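Local coordinates for STIV B116 (Sulfolobus turreted icosahedral virus, PDB 2J85), which probably binds DNA, as a small dimeric protein of a family conserved among diverse crenarchaeal viruses, at residues N13-K16 with E17-T20; E30-C33 with L34-L38; D52-I55 with N56-T60. All blocks are in the same frame, centred on the assembly; numbering follows the deposited sequence.

Interaction 1 of 3, residues N13-K16 with E17-T20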
loop_
_atom_site.group_PDB
_atom_site.type_symbol
_atom_site.label_atom_id
_atom_site.label_comp_id
_atom_site.label_asym_id
_atom_site.label_seq_id
_atom_site.Cartn_x
_atom_site.Cartn_y
_atom_site.Cartn_z
ATOM N N ASN A 13 -1.337 -4.819 4.734
ATOM C CA ASN A 13 -0.956 -5.315 6.078
ATOM C C ASN A 13 -1.520 -4.522 7.267
ATOM O O ASN A 13 -1.550 -5.028 8.381
ATOM C CB ASN A 13 0.580 -5.376 6.228
ATOM C CG ASN A 13 1.228 -6.416 5.293
ATOM O OD1 ASN A 13 0.646 -7.466 4.988
ATOM N ND2 ASN A 13 2.436 -6.107 4.827
HETATM N N MSE A 14 -1.976 -3.296 7.037
HETATM C CA MSE A 14 -2.594 -2.537 8.100
HETATM C C MSE A 14 -4.049 -2.888 8.349
HETATM O O MSE A 14 -4.665 -2.345 9.273
HETATM C CB MSE A 14 -2.471 -1.054 7.817
HETATM C CG MSE A 14 -1.039 -0.614 7.774
HETATM SE SE MSE A 14 -0.911 1.206 7.135
HETATM C CE MSE A 14 1.036 1.373 7.157
ATOM N N LEU A 15 -4.601 -3.797 7.538
ATOM C CA LEU A 15 -6.018 -4.136 7.651
ATOM C C LEU A 15 -6.194 -5.428 8.448
ATOM O O LEU A 15 -5.725 -6.491 8.053
ATOM C CB LEU A 15 -6.661 -4.223 6.272
ATOM C CG LEU A 15 -6.537 -2.933 5.437
ATOM C CD1 LEU A 15 -7.070 -3.129 3.978
ATOM C CD2 LEU A 15 -7.197 -1.761 6.113
ATOM N N LYS A 16 -6.859 -5.325 9.592
ATOM C CA LYS A 16 -6.964 -6.472 10.490
ATOM C C LYS A 16 -7.658 -7.639 9.820
ATOM O O LYS A 16 -7.218 -8.773 10.015
ATOM C CB LYS A 16 -7.702 -6.135 11.797
ATOM C CG LYS A 16 -6.827 -5.776 13.022
ATOM C CD LYS A 16 -7.473 -6.386 14.296
ATOM C CE LYS A 16 -6.809 -5.954 15.621
ATOM N NZ LYS A 16 -7.039 -4.516 15.994
ATOM N N GLU A 17 -8.732 -7.376 9.056
ATOM C CA GLU A 17 -9.586 -8.448 8.512
ATOM C C GLU A 17 -10.147 -8.234 7.107
ATOM O O GLU A 17 -10.252 -7.104 6.622
ATOM C CB GLU A 17 -10.783 -8.679 9.438
ATOM C CG GLU A 17 -10.522 -8.375 10.910
ATOM C CD GLU A 17 -11.368 -9.202 11.828
ATOM O OE1 GLU A 17 -11.950 -10.210 11.356
ATOM O OE2 GLU A 17 -11.436 -8.857 13.031
ATOM N N PHE A 18 -10.555 -9.342 6.485
ATOM C CA PHE A 18 -11.006 -9.363 5.089
ATOM C C PHE A 18 -12.241 -10.232 4.925
ATOM O O PHE A 18 -12.398 -11.205 5.635
ATOM C CB PHE A 18 -9.896 -9.896 4.180
ATOM C CG PHE A 18 -8.581 -9.211 4.384
ATOM C CD1 PHE A 18 -7.682 -9.694 5.316
ATOM C CD2 PHE A 18 -8.273 -8.053 3.674
ATOM C CE1 PHE A 18 -6.477 -9.057 5.520
ATOM C CE2 PHE A 18 -7.079 -7.409 3.859
ATOM C CZ PHE A 18 -6.168 -7.909 4.793
ATOM N N PRO A 19 -13.139 -9.869 4.004
ATOM C CA PRO A 19 -13.037 -8.681 3.149
ATOM C C PRO A 19 -13.269 -7.395 3.923
ATOM O O PRO A 19 -13.975 -7.410 4.914
ATOM C CB PRO A 19 -14.141 -8.885 2.115
ATOM C CG PRO A 19 -15.155 -9.766 2.818
ATOM C CD PRO A 19 -14.371 -10.642 3.762
ATOM N N THR A 20 -12.657 -6.298 3.479
ATOM C CA THR A 20 -13.011 -4.978 3.987
ATOM C C THR A 20 -13.115 -3.922 2.864
ATOM O O THR A 20 -12.592 -4.100 1.766
ATOM C CB THR A 20 -12.039 -4.536 5.116
ATOM O OG1 THR A 20 -12.493 -3.304 5.681
ATOM C CG2 THR A 20 -10.581 -4.382 4.605
#
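Leu15 and Phe18 meet across a bend in the loop after strand 4-7, where the backbone turns at Lys16 (phi -60°, psi -41°) and then runs extended through Phe18 into Thr20. Leu15 touches the phenyl ring from both its side chain and its backbone. Its CB lies 4.0 Å from Phe18 CZ, and Leu15 O approaches the same Phe18 CZ to 3.6 Å. The carbonyl meets the ring obliquely. Phe18 CG stands anti to its own carbonyl carbon (chi1 -51°), which swings the ring back over the bend toward Leu15. The peptide bond before Pro19 is cis. The chain then enters strand 20-27, an edge strand of this chain's mixed sheet. At Thr20 this strand pairs antiparallel with a strand of the second subunit, so the sheet continues across the dimer interface. Leu15 and Thr20 are both buried here. Their methyls meet, with Leu15 CD1 3.8 Å from Thr20 CG2, and the two side chains cross at a slant. Leu15 also packs on Ile24 of the second subunit, and the Phe18 ring meets the ring of Tyr113 of that subunit. At the bend itself, Lys16 turns its amine away to Asn76 OD1, a hydrogen bond within the chain.

Interaction 2 of 3, residues E30-C33 with L34-L38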
loop_
_atom_site.group_PDB
_atom_site.type_symbol
_atom_site.label_atom_id
_atom_site.label_comp_id
_atom_site.label_asym_id
_atom_site.label_seq_id
_atom_site.Cartn_x
_atom_site.Cartn_y
_atom_site.Cartn_z
ATOM N N GLU A 30 -3.272 21.895 4.517
ATOM C CA GLU A 30 -4.044 22.505 5.579
ATOM C C GLU A 30 -4.967 21.475 6.240
ATOM O O GLU A 30 -5.037 21.415 7.459
ATOM C CB GLU A 30 -4.851 23.724 5.084
ATOM C CG GLU A 30 -5.528 24.481 6.254
ATOM C CD GLU A 30 -6.050 25.885 5.933
ATOM O OE1 GLU A 30 -5.927 26.360 4.776
ATOM O OE2 GLU A 30 -6.585 26.525 6.876
ATOM N N ASP A 31 -5.659 20.667 5.431
ATOM C CA ASP A 31 -6.633 19.716 5.959
ATOM C C ASP A 31 -5.948 18.559 6.669
ATOM O O ASP A 31 -6.422 18.060 7.688
ATOM C CB ASP A 31 -7.554 19.222 4.844
ATOM C CG ASP A 31 -8.403 20.343 4.265
ATOM O OD1 ASP A 31 -8.263 21.492 4.706
ATOM O OD2 ASP A 31 -9.211 20.094 3.377
ATOM N N PHE A 32 -4.802 18.154 6.145
ATOM C CA PHE A 32 -3.998 17.164 6.832
ATOM C C PHE A 32 -3.565 17.643 8.243
ATOM O O PHE A 32 -3.727 16.904 9.254
ATOM C CB PHE A 32 -2.766 16.814 5.990
ATOM C CG PHE A 32 -1.745 15.966 6.714
ATOM C CD1 PHE A 32 -1.890 14.575 6.765
ATOM C CD2 PHE A 32 -0.631 16.557 7.305
ATOM C CE1 PHE A 32 -0.930 13.769 7.389
ATOM C CE2 PHE A 32 0.340 15.786 7.944
ATOM C CZ PHE A 32 0.197 14.369 7.989
ATOM N N CYS A 33 -2.983 18.842 8.297
ATOM C CA CYS A 33 -2.473 19.393 9.564
ATOM C C CYS A 33 -3.585 19.638 10.558
ATOM O O CYS A 33 -3.429 19.348 11.719
ATOM C CB CYS A 33 -1.713 20.694 9.322
ATOM S SG CYS A 33 -0.124 20.441 8.494
ATOM N N LEU A 34 -4.711 20.158 10.095
ATOM C CA LEU A 34 -5.868 20.389 10.956
ATOM C C LEU A 34 -6.492 19.086 11.517
ATOM O O LEU A 34 -6.845 19.019 12.695
ATOM C CB LEU A 34 -6.905 21.218 10.198
ATOM C CG LEU A 34 -6.635 22.729 9.967
ATOM C CD1 LEU A 34 -7.688 23.299 9.056
ATOM C CD2 LEU A 34 -6.606 23.516 11.288
ATOM N N LYS A 35 -6.627 18.058 10.671
ATOM C CA LYS A 35 -7.109 16.756 11.119
ATOM C C LYS A 35 -6.150 16.118 12.143
ATOM O O LYS A 35 -6.567 15.583 13.170
ATOM C CB LYS A 35 -7.357 15.828 9.909
ATOM C CG LYS A 35 -8.650 16.170 9.139
ATOM C CD LYS A 35 -8.657 15.600 7.723
ATOM C CE LYS A 35 -10.023 15.727 7.030
ATOM N NZ LYS A 35 -11.119 15.085 7.776
ATOM N N LEU A 36 -4.860 16.203 11.863
ATOM C CA LEU A 36 -3.832 15.749 12.785
ATOM C C LEU A 36 -3.906 16.481 14.125
ATOM O O LEU A 36 -3.917 15.856 15.189
ATOM C CB LEU A 36 -2.476 15.950 12.143
ATOM C CG LEU A 36 -1.250 15.771 13.007
ATOM C CD1 LEU A 36 -1.286 14.371 13.590
ATOM C CD2 LEU A 36 0.001 16.053 12.177
ATOM N N GLU A 37 -3.991 17.800 14.078
ATOM C CA GLU A 37 -4.143 18.599 15.297
ATOM C C GLU A 37 -5.395 18.223 16.072
ATOM O O GLU A 37 -5.342 18.073 17.283
ATOM C CB GLU A 37 -4.145 20.093 14.960
ATOM C CG GLU A 37 -2.782 20.588 14.523
ATOM C CD GLU A 37 -2.841 21.807 13.577
ATOM O OE1 GLU A 37 -3.903 22.461 13.474
ATOM O OE2 GLU A 37 -1.798 22.098 12.942
ATOM N N LEU A 38 -6.511 18.077 15.370
ATOM C CA LEU A 38 -7.769 17.613 15.978
ATOM C C LEU A 38 -7.619 16.271 16.691
ATOM O O LEU A 38 -8.093 16.084 17.803
ATOM C CB LEU A 38 -8.866 17.498 14.912
ATOM C CG LEU A 38 -10.309 17.268 15.418
ATOM C CD1 LEU A 38 -10.737 18.351 16.438
ATOM C CD2 LEU A 38 -11.345 17.152 14.241
#
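Four successive backbone hydrogen bonds join residues 30-33 to the next turn, each from an N-H to the carbonyl four residues earlier. Leu34 N donates to Glu30 O at 2.9 Å, and Lys35 N, Leu36 N and Glu37 N donate to Asp31 O, Phe32 O and Cys33 O. All four are nearly straight, with N-H...O angles of 162° to 164°. This is the regular pattern of an alpha-helix, here helix 29-41, which packs against the mixed sheet and against helix 52-62.

The side chains divide by face. On the exposed face, Glu30 and Leu34 lie side by side and point the same way. The aliphatic part of Glu30 does the touching: its CG is 3.7 Å from Leu34 CD1. On the flank toward strand 20-27, where it touches Leu27, the Lys35 chain passes over the preceding turn, with its CD 3.3 Å from Asp31 O. Its amine goes on to a long, weak ion pair with Glu114.

The buried face carries Phe32, Cys33 and Leu36. Phe32 CE2 is 4.3 Å from Leu36 CD2, and the methyl meets the ring obliquely. Both side chains also rest on Leu6 of strand 4-7, and the Phe32 ring meets that of Phe112. Cys33 forms a disulfide with Cys62, a covalent tie to helix 52-62. Its SG stands anti to the Cys33 carbonyl carbon (chi1 -71°), which directs the sulfur to Cys62.

Glu37 folds back along the helix over the same residue. Its carboxylate makes no polar bond to Cys33. CG and CD of Glu37 lie over Cys33 O, CG at 3.1 Å. The carboxylate makes a separate contact, with Glu37 OE2 3.9 Å from Cys33 CB.

Interaction 3 of 3, residues D52-I55 with N56-T60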
loop_
_atom_site.group_PDB
_atom_site.type_symbol
_atom_site.label_atom_id
_atom_site.label_comp_id
_atom_site.label_asym_id
_atom_site.label_seq_id
_atom_site.Cartn_x
_atom_site.Cartn_y
_atom_site.Cartn_z
ATOM N N ASP A 52 12.754 10.056 12.345
ATOM C CA ASP A 52 12.919 11.475 12.707
ATOM C C ASP A 52 12.799 12.430 11.510
ATOM O O ASP A 52 12.296 13.543 11.661
ATOM C CB ASP A 52 14.271 11.700 13.422
ATOM C CG ASP A 52 14.179 11.554 14.950
ATOM O OD1 ASP A 52 13.082 11.746 15.526
ATOM O OD2 ASP A 52 15.223 11.275 15.586
ATOM N N SER A 53 13.248 12.004 10.328
ATOM C CA SER A 53 13.211 12.879 9.144
ATOM C C SER A 53 11.765 13.228 8.767
ATOM O O SER A 53 11.456 14.370 8.436
ATOM C CB SER A 53 13.917 12.230 7.945
ATOM O OG SER A 53 14.745 11.160 8.353
ATOM N N THR A 54 10.893 12.227 8.822
ATOM C CA THR A 54 9.487 12.396 8.489
ATOM C C THR A 54 8.790 13.153 9.607
ATOM O O THR A 54 8.011 14.068 9.355
ATOM C CB THR A 54 8.810 11.037 8.268
ATOM O OG1 THR A 54 9.565 10.286 7.307
ATOM C CG2 THR A 54 7.362 11.214 7.782
ATOM N N ILE A 55 9.100 12.780 10.843
ATOM C CA ILE A 55 8.636 13.507 12.020
ATOM C C ILE A 55 9.009 14.991 11.995
ATOM O O ILE A 55 8.169 15.833 12.243
ATOM C CB ILE A 55 9.167 12.836 13.310
ATOM C CG1 ILE A 55 8.380 11.546 13.585
ATOM C CG2 ILE A 55 9.100 13.794 14.513
ATOM C CD1 ILE A 55 6.878 11.758 13.842
ATOM N N ASN A 56 10.263 15.309 11.698
ATOM C CA ASN A 56 10.693 16.710 11.623
ATOM C C ASN A 56 9.963 17.470 10.515
ATOM O O ASN A 56 9.537 18.597 10.721
ATOM C CB ASN A 56 12.208 16.847 11.423
ATOM C CG ASN A 56 13.032 16.310 12.602
ATOM O OD1 ASN A 56 14.232 16.059 12.453
ATOM N ND2 ASN A 56 12.395 16.108 13.755
ATOM N N LEU A 57 9.815 16.853 9.349
ATOM C CA LEU A 57 9.021 17.441 8.258
ATOM C C LEU A 57 7.567 17.756 8.672
ATOM O O LEU A 57 7.035 18.833 8.375
ATOM C CB LEU A 57 9.002 16.484 7.062
ATOM C CG LEU A 57 8.530 17.063 5.723
ATOM C CD1 LEU A 57 9.309 16.423 4.575
ATOM C CD2 LEU A 57 7.049 16.868 5.543
ATOM N N VAL A 58 6.924 16.805 9.343
ATOM C CA VAL A 58 5.529 16.973 9.763
ATOM C C VAL A 58 5.431 18.081 10.800
ATOM O O VAL A 58 4.527 18.919 10.735
ATOM C CB VAL A 58 4.928 15.638 10.305
ATOM C CG1 VAL A 58 3.548 15.859 10.919
ATOM C CG2 VAL A 58 4.853 14.595 9.174
ATOM N N ASN A 59 6.376 18.091 11.737
ATOM C CA ASN A 59 6.418 19.116 12.778
ATOM C C ASN A 59 6.637 20.503 12.213
ATOM O O ASN A 59 5.962 21.456 12.616
ATOM C CB ASN A 59 7.458 18.786 13.844
ATOM C CG ASN A 59 7.009 17.647 14.772
ATOM O OD1 ASN A 59 7.821 17.062 15.491
ATOM N ND2 ASN A 59 5.719 17.317 14.743
ATOM N N THR A 60 7.536 20.621 11.251
ATOM C CA THR A 60 7.752 21.903 10.596
ATOM C C THR A 60 6.481 22.339 9.858
ATOM O O THR A 60 6.015 23.466 9.996
ATOM C CB THR A 60 8.945 21.839 9.631
ATOM O OG1 THR A 60 10.126 21.503 10.371
ATOM C CG2 THR A 60 9.156 23.180 8.920
#
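Asn56 N donates to Asp52 O at 2.7 Å, the shortest of the backbone bonds that join 52-55 to 56-60. The Asn56 side chain bends back over the same carbonyl, with CG 3.0 Å from Asp52 O. This is packing, since the amide nitrogen ND2 is badly angled for a bond to that oxygen. The bonds Leu57 N to Ser53 O, Val58 N to Thr54 O and Asn59 N to Ile55 O continue the series.

One turn later, Asn56 O is gripped by two donors of Thr60. The backbone N of Thr60 reaches it at 2.9 Å and the hydroxyl OG1 at 3.0 Å, from opposite faces of the carbonyl plane. The OG1 bond comes in 36° out of that plane. The Thr60 hydroxyl is therefore turned back onto its own helix, and its polar atom is satisfied there.

Val58 sets CG2 anti to its carbonyl carbon, which brings this methyl down on the previous turn, 3.2 Å from Thr54 O. Thr54 and Val58 line the buried face, their CG2 methyls 4.4 Å apart. Both rest on Ile84 of strand 80-86, and Leu57 joins them there. Ile55 lies alongside Asn59, the two side chains pointing the same way, and it packs on Ile49 of the preceding loop. Ser53 OG is hydrogen-bonded to Glu92 OE1.

The arrangement is that of an amphipathic alpha-helix. Its first turns lie against the central mixed sheet through Thr54, Leu57 and Val58, while Asn56 stays exposed.

From the N terminus, strand 4-7 leads into the loop of interaction 1, which turns the chain into strand 20-27 at the dimer interface. Helix 29-41 follows, with interaction 2, and after strand 45-47 comes helix 52-62, with interaction 3. The three are in series and none nests or crosses. Each is local, so none closes a long loop. Interaction 1 stands apart, its centre about 25 Å from that of interaction 2 and about 28 Å from that of interaction 3. Interactions 2 and 3 touch: Leu36 CD2 lies 3.8 Å from Val58 CG1, joining two helices that each also pack on the sheet.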